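Local coordinates for protein N2152 (Neocallimastix frontalis, PDB 5U22) that probably hydrolyses glycosidic bonds in rare arabinosyl substrates, as a polyspecific family 39 glycoside hydrolase of a rumen anaerobic fungus, at residues N325-A333 with F344-V354; S368-W378 with S413-A423. All blocks are in the same frame, centred on the assembly; numbering follows the deposited sequence.

How the contacts relate
Strands 23-28 and 31-35 at the N terminus already belong to the beta-sandwich domain; the chain then runs through the TIM barrel and returns to the sandwich at strand 315-320. Contact 1 closes the short loop 334-343, which holds the outer end of the hairpin formed by strands 330-336 and 341-347. Contact 2 opens only after contact 1 has closed, so the two lie in series and neither nest nor cross. Its longer loop carries strands 389-397 and 403-408. The contacts meet in space, because strand 341-347 also pairs with the C-terminal strand 415-422, where probable hydrogen bonds join Phe344 O to Ile418 N (2.8 Å) and Phe346 O to Tyr416 N (2.9 Å).

Contact 1: N325-A333 with F344-V354; sequences NSKLIDGAA and FIFGGPNDGSV
Ile329 holds CG1 anti to its own amide nitrogen (chi1 -178°) and keeps the chain extended beyond it, which carries CD1 to the edge of the Phe346 ring, 4.0 Å from CD2, and near CG2 of Val354. Phe344 turns its ring away from its backbone N (chi1 -180°), and the ring edge slides across the hairpin until CD1 lies 3.3 Å from Ala332 O. Phe346 brings CD1 over the centre of that ring. Gly331 suits the place beneath these aromatics: a beta carbon there would collide with Ile345 O and Phe346 CB. Paired amides join the strands from Asp330-Gly347 to Ala332-Ile345, and just past the ladder Ile329 N gives a short bond to Pro349 O (2.8 Å) in the carbonyl plane. The proline ring packs on Lys327 O, with CD at 3.3 Å, while at the backbone angles of Gly348 a side chain would press on the preceding carbonyl oxygen and Ile329 CA.

Asn350 organises the turn that follows. Its ND2 reaches back to Gly348 O (2.8 Å), OD1 accepts from Gly352 N (2.9 Å) in an Asx turn, and CB rests 3.8 Å from Ile329 CG2. OD1 also bonds Thr410 OG1, and ND2 bonds Asn411 O. A leucine here would probably leave Gly348 O and Gly352 N without these mates, sever the link to Thr410 and Asn411, and free the turn.

Asp330 OD1 takes the amide of Gly331. The face of Phe344 and Phe346 is apolar, while that of Asp330 combines Ile345, packed on helix 301-310, with a buried carboxylate probably stabilised by its salt bridges to Arg267 and Arg270.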
loop_
_atom_site.group_PDB
_atom_site.type_symbol
_atom_site.label_atom_id
_atom_site.label_comp_id
_atom_site.label_asym_id
_atom_site.label_seq_id
_atom_site.Cartn_x
_atom_site.Cartn_y
_atom_site.Cartn_z
ATOM N N ASN A 325 -7.154 15.419 -5.705
ATOM C CA ASN A 325 -7.492 15.898 -4.364
ATOM C C ASN A 325 -8.973 15.746 -4.075
ATOM O O ASN A 325 -9.606 16.646 -3.516
ATOM C CB ASN A 325 -7.059 17.351 -4.208
ATOM C CG ASN A 325 -5.581 17.531 -4.449
ATOM O OD1 ASN A 325 -4.759 16.971 -3.730
ATOM N ND2 ASN A 325 -5.232 18.291 -5.487
ATOM N N SER A 326 -9.541 14.602 -4.441
ATOM C CA SER A 326 -10.974 14.344 -4.364
ATOM C C SER A 326 -11.174 12.836 -4.427
ATOM O O SER A 326 -10.207 12.073 -4.466
ATOM C CB SER A 326 -11.719 15.023 -5.511
ATOM O OG SER A 326 -11.519 14.274 -6.700
ATOM N N LYS A 327 -12.434 12.406 -4.474
ATOM C CA LYS A 327 -12.731 10.983 -4.594
ATOM C C LYS A 327 -12.593 10.452 -6.017
ATOM O O LYS A 327 -12.754 9.245 -6.214
ATOM C CB LYS A 327 -14.146 10.702 -4.084
ATOM C CG LYS A 327 -14.330 11.050 -2.614
ATOM C CD LYS A 327 -15.722 10.705 -2.119
ATOM C CE LYS A 327 -15.761 10.710 -0.598
ATOM N NZ LYS A 327 -15.386 12.043 -0.049
ATOM N N LEU A 328 -12.278 11.299 -7.001
ATOM C CA LEU A 328 -12.490 10.905 -8.388
ATOM C C LEU A 328 -11.438 9.913 -8.874
ATOM O O LEU A 328 -10.326 9.817 -8.341
ATOM C CB LEU A 328 -12.507 12.122 -9.317
ATOM C CG LEU A 328 -13.635 13.116 -9.001
ATOM C CD1 LEU A 328 -13.633 14.283 -9.976
ATOM C CD2 LEU A 328 -14.971 12.408 -8.991
ATOM N N ILE A 329 -11.845 9.160 -9.901
ATOM C CA ILE A 329 -11.070 8.171 -10.648
ATOM C C ILE A 329 -9.613 8.588 -10.852
ATOM O O ILE A 329 -9.313 9.745 -11.156
ATOM C CB ILE A 329 -11.765 7.896 -11.996
ATOM C CG1 ILE A 329 -11.019 6.833 -12.814
ATOM C CG2 ILE A 329 -11.942 9.210 -12.797
ATOM C CD1 ILE A 329 -11.893 6.250 -13.883
ATOM N N ASP A 330 -8.702 7.636 -10.682
ATOM C CA ASP A 330 -7.269 7.891 -10.765
ATOM C C ASP A 330 -6.606 6.569 -11.129
ATOM O O ASP A 330 -7.272 5.535 -11.210
ATOM C CB ASP A 330 -6.758 8.453 -9.436
ATOM C CG ASP A 330 -5.477 9.242 -9.572
ATOM O OD1 ASP A 330 -4.764 9.116 -10.593
ATOM O OD2 ASP A 330 -5.181 10.001 -8.630
ATOM N N GLY A 331 -5.293 6.584 -11.316
ATOM C CA GLY A 331 -4.636 5.331 -11.651
ATOM C C GLY A 331 -3.152 5.497 -11.892
ATOM O O GLY A 331 -2.570 6.552 -11.636
ATOM N N ALA A 332 -2.544 4.424 -12.398
ATOM C CA ALA A 332 -1.102 4.376 -12.570
ATOM C C ALA A 332 -0.769 3.717 -13.897
ATOM O O ALA A 332 -1.513 2.868 -14.395
ATOM C CB ALA A 332 -0.422 3.608 -11.427
ATOM N N ALA A 333 0.377 4.096 -14.452
ATOM C CA ALA A 333 0.753 3.622 -15.773
ATOM C C ALA A 333 2.217 3.234 -15.778
ATOM O O ALA A 333 3.035 3.871 -15.107
ATOM C CB ALA A 333 0.499 4.685 -16.840
ATOM N N PHE A 344 -1.939 0.744 -18.352
ATOM C CA PHE A 344 -2.611 1.810 -17.613
ATOM C C PHE A 344 -3.777 1.179 -16.867
ATOM O O PHE A 344 -4.688 0.634 -17.501
ATOM C CB PHE A 344 -3.103 2.905 -18.567
ATOM C CG PHE A 344 -3.806 4.049 -17.879
ATOM C CD1 PHE A 344 -3.497 4.379 -16.565
ATOM C CD2 PHE A 344 -4.763 4.799 -18.545
ATOM C CE1 PHE A 344 -4.144 5.429 -15.922
ATOM C CE2 PHE A 344 -5.407 5.862 -17.907
ATOM C CZ PHE A 344 -5.089 6.168 -16.593
ATOM N N ILE A 345 -3.739 1.215 -15.532
ATOM C CA ILE A 345 -4.835 0.698 -14.712
ATOM C C ILE A 345 -5.470 1.854 -13.960
ATOM O O ILE A 345 -4.767 2.751 -13.476
ATOM C CB ILE A 345 -4.370 -0.410 -13.740
ATOM C CG1 ILE A 345 -3.343 0.121 -12.734
ATOM C CG2 ILE A 345 -3.763 -1.563 -14.510
ATOM C CD1 ILE A 345 -2.844 -0.965 -11.761
ATOM N N PHE A 346 -6.799 1.835 -13.851
ATOM C CA PHE A 346 -7.490 2.986 -13.290
ATOM C C PHE A 346 -8.883 2.572 -12.836
ATOM O O PHE A 346 -9.396 1.510 -13.193
ATOM C CB PHE A 346 -7.556 4.135 -14.306
ATOM C CG PHE A 346 -8.119 3.734 -15.647
ATOM C CD1 PHE A 346 -7.290 3.205 -16.627
ATOM C CD2 PHE A 346 -9.470 3.893 -15.929
ATOM C CE1 PHE A 346 -7.799 2.845 -17.880
ATOM C CE2 PHE A 346 -9.989 3.546 -17.169
ATOM C CZ PHE A 346 -9.158 3.011 -18.143
ATOM N N GLY A 347 -9.498 3.441 -12.047
ATOM C CA GLY A 347 -10.807 3.149 -11.505
ATOM C C GLY A 347 -11.208 4.170 -10.472
ATOM O O GLY A 347 -10.359 4.920 -9.976
ATOM N N GLY A 348 -12.490 4.212 -10.141
ATOM C CA GLY A 348 -12.996 5.149 -9.165
ATOM C C GLY A 348 -14.148 5.981 -9.694
ATOM O O GLY A 348 -14.465 5.964 -10.893
ATOM N N PRO A 349 -14.810 6.730 -8.779
ATOM C CA PRO A 349 -15.899 7.640 -9.169
ATOM C C PRO A 349 -15.621 8.402 -10.457
ATOM O O PRO A 349 -14.549 8.992 -10.630
ATOM C CB PRO A 349 -15.996 8.584 -7.962
ATOM C CG PRO A 349 -15.629 7.667 -6.794
ATOM C CD PRO A 349 -14.555 6.753 -7.327
ATOM N N ASN A 350 -16.571 8.371 -11.386
ATOM C CA ASN A 350 -16.367 9.005 -12.681
ATOM C C ASN A 350 -17.725 9.304 -13.302
ATOM O O ASN A 350 -18.771 8.892 -12.790
ATOM C CB ASN A 350 -15.518 8.117 -13.604
ATOM C CG ASN A 350 -16.210 6.819 -13.964
ATOM O OD1 ASN A 350 -17.091 6.788 -14.825
ATOM N ND2 ASN A 350 -15.811 5.733 -13.306
ATOM N N ASP A 351 -17.691 10.012 -14.433
ATOM C CA ASP A 351 -18.908 10.550 -15.028
ATOM C C ASP A 351 -19.633 9.565 -15.944
ATOM O O ASP A 351 -20.650 9.935 -16.551
ATOM C CB ASP A 351 -18.590 11.847 -15.783
ATOM C CG ASP A 351 -18.464 13.038 -14.854
ATOM O OD1 ASP A 351 -18.836 12.910 -13.662
ATOM O OD2 ASP A 351 -18.027 14.113 -15.317
ATOM N N GLY A 352 -19.158 8.326 -16.047
ATOM C CA GLY A 352 -19.851 7.284 -16.772
ATOM C C GLY A 352 -19.316 7.036 -18.162
ATOM O O GLY A 352 -19.742 6.070 -18.811
ATOM N N SER A 353 -18.439 7.917 -18.645
ATOM C CA SER A 353 -17.572 7.694 -19.792
ATOM C C SER A 353 -16.156 8.037 -19.362
ATOM O O SER A 353 -15.947 8.913 -18.521
ATOM C CB SER A 353 -17.967 8.563 -21.002
ATOM O OG SER A 353 -19.189 8.124 -21.568
ATOM N N VAL A 354 -15.177 7.356 -19.944
ATOM C CA VAL A 354 -13.776 7.655 -19.685
ATOM C C VAL A 354 -13.044 7.836 -21.008
ATOM O O VAL A 354 -13.226 7.055 -21.946
ATOM C CB VAL A 354 -13.101 6.550 -18.845
ATOM C CG1 VAL A 354 -11.581 6.755 -18.814
ATOM C CG2 VAL A 354 -13.682 6.539 -17.438
#

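Contact 2: S368-W378 with S413-A423; sequences SAHVKVEKIDW and SSGYRIYITKA
An antiparallel strand pairing joins segment 368-378 to the C-terminal segment 413-423 within the beta-sandwich domain, with a ladder that is regular from His370-Thr421 to Ile376-Gly415 and frays at Ala369-Lys422, and strand directions 145° apart. Its backbone bonds run in pairs; Lys372 N to Tyr419 O (3.0 Å) is practically straight. On one face, branched side chains fill the sandwich interior: Val373 CG2 lies alongside Ile418 CG1 at 4.0 Å, and Val371 CG1 meets Ile418 CG2 at 3.8 Å.

The other face is more mixed, with His370, Thr421, Glu374 and Arg417 beside Tyr419 and Ile376. Glu374 and Arg417 run side by side, and OE2 of Glu374 receives NH2 of Arg417 in a salt bridge (2.9 Å), within the guanidinium plane although the carboxylate is turned 51° from it. A bend at chi3 (69°) turns that guanidinium outward from the sheet, with Tyr419 CD1 over one face. Gly415 is apt because a beta carbon would strike Ile376 CG2.

Beyond the ladder, Ser414 OG donates to Asp377 OD1 (2.6 Å), while OD2 receives Lys375 NZ (2.8 Å), so both carboxylate oxygens are used. One water bridges Trp378 N, Ser413 OG and Ser414 OG.

Strand 389-397 flanks segment 368-378, and strand 341-347 flanks segment 413-423. Strand 403-408 packs against Val373, Tyr416 and Ile418, whereas on the Glu374 face Trp308 of helix 301-310 makes a cation-pi contact with Arg417.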
loop_
_atom_site.group_PDB
_atom_site.type_symbol
_atom_site.label_atom_id
_atom_site.label_comp_id
_atom_site.label_asym_id
_atom_site.label_seq_id
_atom_site.Cartn_x
_atom_site.Cartn_y
_atom_site.Cartn_z
ATOM N N SER A 368 1.363 2.138 -35.239
ATOM C CA SER A 368 0.205 1.287 -35.017
ATOM C C SER A 368 0.356 0.598 -33.676
ATOM O O SER A 368 1.329 -0.131 -33.464
ATOM C CB SER A 368 0.078 0.251 -36.133
ATOM O OG SER A 368 -1.166 -0.403 -36.040
ATOM N N ALA A 369 -0.609 0.808 -32.786
ATOM C CA ALA A 369 -0.597 0.185 -31.473
ATOM C C ALA A 369 -1.764 -0.779 -31.341
ATOM O O ALA A 369 -2.894 -0.461 -31.721
ATOM C CB ALA A 369 -0.667 1.237 -30.366
ATOM N N HIS A 370 -1.497 -1.954 -30.788
ATOM C CA HIS A 370 -2.568 -2.881 -30.454
ATOM C C HIS A 370 -3.065 -2.580 -29.042
ATOM O O HIS A 370 -2.278 -2.597 -28.089
ATOM C CB HIS A 370 -2.093 -4.323 -30.560
ATOM C CG HIS A 370 -3.196 -5.308 -30.387
ATOM N ND1 HIS A 370 -4.178 -5.493 -31.339
ATOM C CD2 HIS A 370 -3.512 -6.120 -29.353
ATOM C CE1 HIS A 370 -5.038 -6.396 -30.907
ATOM N NE2 HIS A 370 -4.651 -6.802 -29.710
ATOM N N VAL A 371 -4.361 -2.301 -28.905
ATOM C CA VAL A 371 -4.941 -1.846 -27.642
ATOM C C VAL A 371 -5.958 -2.871 -27.164
ATOM O O VAL A 371 -6.955 -3.129 -27.847
ATOM C CB VAL A 371 -5.588 -0.460 -27.784
ATOM C CG1 VAL A 371 -6.215 -0.023 -26.463
ATOM C CG2 VAL A 371 -4.541 0.544 -28.254
ATOM N N LYS A 372 -5.713 -3.452 -25.997
ATOM C CA LYS A 372 -6.677 -4.326 -25.354
ATOM C C LYS A 372 -7.191 -3.632 -24.102
ATOM O O LYS A 372 -6.399 -3.216 -23.250
ATOM C CB LYS A 372 -6.049 -5.672 -25.006
ATOM C CG LYS A 372 -6.972 -6.611 -24.244
ATOM C CD LYS A 372 -6.260 -7.931 -24.003
ATOM C CE LYS A 372 -7.178 -8.992 -23.410
ATOM N NZ LYS A 372 -6.417 -10.258 -23.136
ATOM N N VAL A 373 -8.507 -3.494 -24.004
ATOM C CA VAL A 373 -9.154 -2.791 -22.899
ATOM C C VAL A 373 -9.952 -3.820 -22.108
ATOM O O VAL A 373 -10.803 -4.518 -22.671
ATOM C CB VAL A 373 -10.050 -1.653 -23.418
ATOM C CG1 VAL A 373 -10.684 -0.901 -22.263
ATOM C CG2 VAL A 373 -9.232 -0.705 -24.291
ATOM N N GLU A 374 -9.675 -3.927 -20.810
ATOM C CA GLU A 374 -10.325 -4.917 -19.961
ATOM C C GLU A 374 -10.937 -4.257 -18.731
ATOM O O GLU A 374 -10.546 -3.158 -18.327
ATOM C CB GLU A 374 -9.349 -5.994 -19.478
ATOM C CG GLU A 374 -8.535 -6.635 -20.550
ATOM C CD GLU A 374 -7.492 -7.562 -19.962
ATOM O OE1 GLU A 374 -7.887 -8.615 -19.432
ATOM O OE2 GLU A 374 -6.293 -7.219 -19.999
ATOM N N LYS A 375 -11.881 -4.968 -18.111
ATOM C CA LYS A 375 -12.453 -4.542 -16.840
ATOM C C LYS A 375 -12.546 -5.723 -15.888
ATOM O O LYS A 375 -12.659 -6.879 -16.307
ATOM C CB LYS A 375 -13.843 -3.917 -17.010
ATOM C CG LYS A 375 -14.912 -4.877 -17.521
ATOM C CD LYS A 375 -16.257 -4.172 -17.592
ATOM C CE LYS A 375 -17.304 -5.003 -18.341
ATOM N NZ LYS A 375 -17.596 -6.282 -17.651
ATOM N N ILE A 376 -12.499 -5.418 -14.598
ATOM C CA ILE A 376 -12.765 -6.400 -13.558
ATOM C C ILE A 376 -13.917 -5.841 -12.738
ATOM O O ILE A 376 -13.801 -4.762 -12.146
ATOM C CB ILE A 376 -11.528 -6.698 -12.697
ATOM C CG1 ILE A 376 -11.873 -7.727 -11.620
ATOM C CG2 ILE A 376 -10.903 -5.416 -12.086
ATOM C CD1 ILE A 376 -12.085 -9.110 -12.198
ATOM N N ASP A 377 -15.050 -6.533 -12.757
ATOM C CA ASP A 377 -16.226 -6.012 -12.081
ATOM C C ASP A 377 -16.247 -6.462 -10.625
ATOM O O ASP A 377 -15.666 -7.482 -10.251
ATOM C CB ASP A 377 -17.513 -6.454 -12.786
ATOM C CG ASP A 377 -17.678 -5.812 -14.150
ATOM O OD1 ASP A 377 -17.132 -4.708 -14.361
ATOM O OD2 ASP A 377 -18.353 -6.415 -15.008
ATOM N N TRP A 378 -16.954 -5.690 -9.805
ATOM C CA TRP A 378 -17.015 -5.926 -8.369
ATOM C C TRP A 378 -18.457 -5.854 -7.901
ATOM O O TRP A 378 -19.186 -4.937 -8.294
ATOM C CB TRP A 378 -16.159 -4.886 -7.651
ATOM C CG TRP A 378 -16.281 -4.802 -6.176
ATOM C CD1 TRP A 378 -15.458 -5.384 -5.252
ATOM C CD2 TRP A 378 -17.237 -4.030 -5.434
ATOM N NE1 TRP A 378 -15.852 -5.030 -3.979
ATOM C CE2 TRP A 378 -16.940 -4.203 -4.065
ATOM C CE3 TRP A 378 -18.316 -3.221 -5.791
ATOM C CZ2 TRP A 378 -17.685 -3.598 -3.060
ATOM C CZ3 TRP A 378 -19.056 -2.617 -4.786
ATOM C CH2 TRP A 378 -18.739 -2.814 -3.439
ATOM N N SER A 413 -16.906 1.266 -9.357
ATOM C CA SER A 413 -16.410 0.137 -8.581
ATOM C C SER A 413 -15.535 -0.822 -9.373
ATOM O O SER A 413 -14.660 -1.471 -8.786
ATOM C CB SER A 413 -17.586 -0.641 -7.978
ATOM O OG SER A 413 -18.435 -1.148 -8.994
ATOM N N SER A 414 -15.742 -0.914 -10.682
ATOM C CA SER A 414 -14.903 -1.743 -11.542
ATOM C C SER A 414 -13.468 -1.218 -11.587
ATOM O O SER A 414 -13.203 -0.028 -11.382
ATOM C CB SER A 414 -15.469 -1.763 -12.966
ATOM O OG SER A 414 -16.696 -2.472 -13.049
ATOM N N GLY A 415 -12.539 -2.121 -11.879
ATOM C CA GLY A 415 -11.181 -1.743 -12.244
ATOM C C GLY A 415 -11.030 -1.860 -13.752
ATOM O O GLY A 415 -11.618 -2.743 -14.374
ATOM N N TYR A 416 -10.241 -0.962 -14.335
ATOM C CA TYR A 416 -10.037 -0.954 -15.780
ATOM C C TYR A 416 -8.558 -1.034 -16.116
ATOM O O TYR A 416 -7.711 -0.549 -15.367
ATOM C CB TYR A 416 -10.635 0.300 -16.412
ATOM C CG TYR A 416 -12.130 0.405 -16.177
ATOM C CD1 TYR A 416 -13.028 -0.332 -16.940
ATOM C CD2 TYR A 416 -12.637 1.230 -15.187
ATOM C CE1 TYR A 416 -14.394 -0.233 -16.727
ATOM C CE2 TYR A 416 -13.989 1.317 -14.962
ATOM C CZ TYR A 416 -14.862 0.593 -15.737
ATOM O OH TYR A 416 -16.214 0.685 -15.500
ATOM N N ARG A 417 -8.246 -1.647 -17.263
ATOM C CA ARG A 417 -6.873 -1.626 -17.754
ATOM C C ARG A 417 -6.865 -1.373 -19.252
ATOM O O ARG A 417 -7.684 -1.934 -19.989
ATOM C CB ARG A 417 -6.110 -2.930 -17.470
ATOM C CG ARG A 417 -4.651 -2.849 -17.908
ATOM C CD ARG A 417 -3.793 -4.031 -17.443
ATOM N NE ARG A 417 -4.128 -5.294 -18.109
ATOM C CZ ARG A 417 -3.407 -6.409 -18.000
ATOM N NH1 ARG A 417 -2.295 -6.431 -17.262
ATOM N NH2 ARG A 417 -3.794 -7.504 -18.638
ATOM N N ILE A 418 -5.939 -0.525 -19.698
ATOM C CA ILE A 418 -5.612 -0.400 -21.115
ATOM C C ILE A 418 -4.198 -0.932 -21.293
ATOM O O ILE A 418 -3.262 -0.442 -20.652
ATOM C CB ILE A 418 -5.740 1.052 -21.596
ATOM C CG1 ILE A 418 -7.208 1.461 -21.564
ATOM C CG2 ILE A 418 -5.164 1.197 -23.007
ATOM C CD1 ILE A 418 -7.426 2.942 -21.636
ATOM N N TYR A 419 -4.047 -1.959 -22.132
ATOM C CA TYR A 419 -2.772 -2.642 -22.335
ATOM C C TYR A 419 -2.381 -2.481 -23.795
ATOM O O TYR A 419 -3.112 -2.934 -24.683
ATOM C CB TYR A 419 -2.895 -4.124 -21.968
ATOM C CG TYR A 419 -1.589 -4.826 -21.650
ATOM C CD1 TYR A 419 -1.076 -4.823 -20.358
ATOM C CD2 TYR A 419 -0.895 -5.523 -22.630
ATOM C CE1 TYR A 419 0.111 -5.478 -20.053
ATOM C CE2 TYR A 419 0.306 -6.183 -22.336
ATOM C CZ TYR A 419 0.797 -6.153 -21.046
ATOM O OH TYR A 419 1.975 -6.808 -20.729
ATOM N N ILE A 420 -1.234 -1.851 -24.046
ATOM C CA ILE A 420 -0.844 -1.442 -25.390
ATOM C C ILE A 420 0.403 -2.212 -25.798
ATOM O O ILE A 420 1.428 -2.155 -25.110
ATOM C CB ILE A 420 -0.587 0.076 -25.473
ATOM C CG1 ILE A 420 -1.782 0.854 -24.919
ATOM C CG2 ILE A 420 -0.270 0.494 -26.894
ATOM C CD1 ILE A 420 -1.593 2.363 -24.983
ATOM N N THR A 421 0.326 -2.900 -26.933
ATOM C CA THR A 421 1.451 -3.652 -27.478
ATOM C C THR A 421 1.635 -3.278 -28.944
ATOM O O THR A 421 0.871 -2.489 -29.508
ATOM C CB THR A 421 1.241 -5.168 -27.328
ATOM O OG1 THR A 421 -0.039 -5.536 -27.861
ATOM C CG2 THR A 421 1.308 -5.572 -25.868
ATOM N N LYS A 422 2.655 -3.863 -29.567
ATOM C CA LYS A 422 2.914 -3.592 -30.974
ATOM C C LYS A 422 1.856 -4.251 -31.849
ATOM O O LYS A 422 1.425 -5.376 -31.591
ATOM C CB LYS A 422 4.305 -4.088 -31.369
ATOM C CG LYS A 422 5.444 -3.283 -30.755
ATOM C CD LYS A 422 6.815 -3.840 -31.170
ATOM C CE LYS A 422 6.958 -3.893 -32.684
ATOM N NZ LYS A 422 8.298 -4.396 -33.099
ATOM N N ALA A 423 1.437 -3.542 -32.889
ATOM C CA ALA A 423 0.440 -4.069 -33.820
ATOM C C ALA A 423 1.109 -4.796 -34.983
ATOM O O ALA A 423 0.710 -5.904 -35.338
ATOM C CB ALA A 423 -0.443 -2.953 -34.339
HETATM O O HOH W 1 -6.002 -4.661 -20.526
HETATM O O HOH W 2 -18.188 -3.131 -10.822
#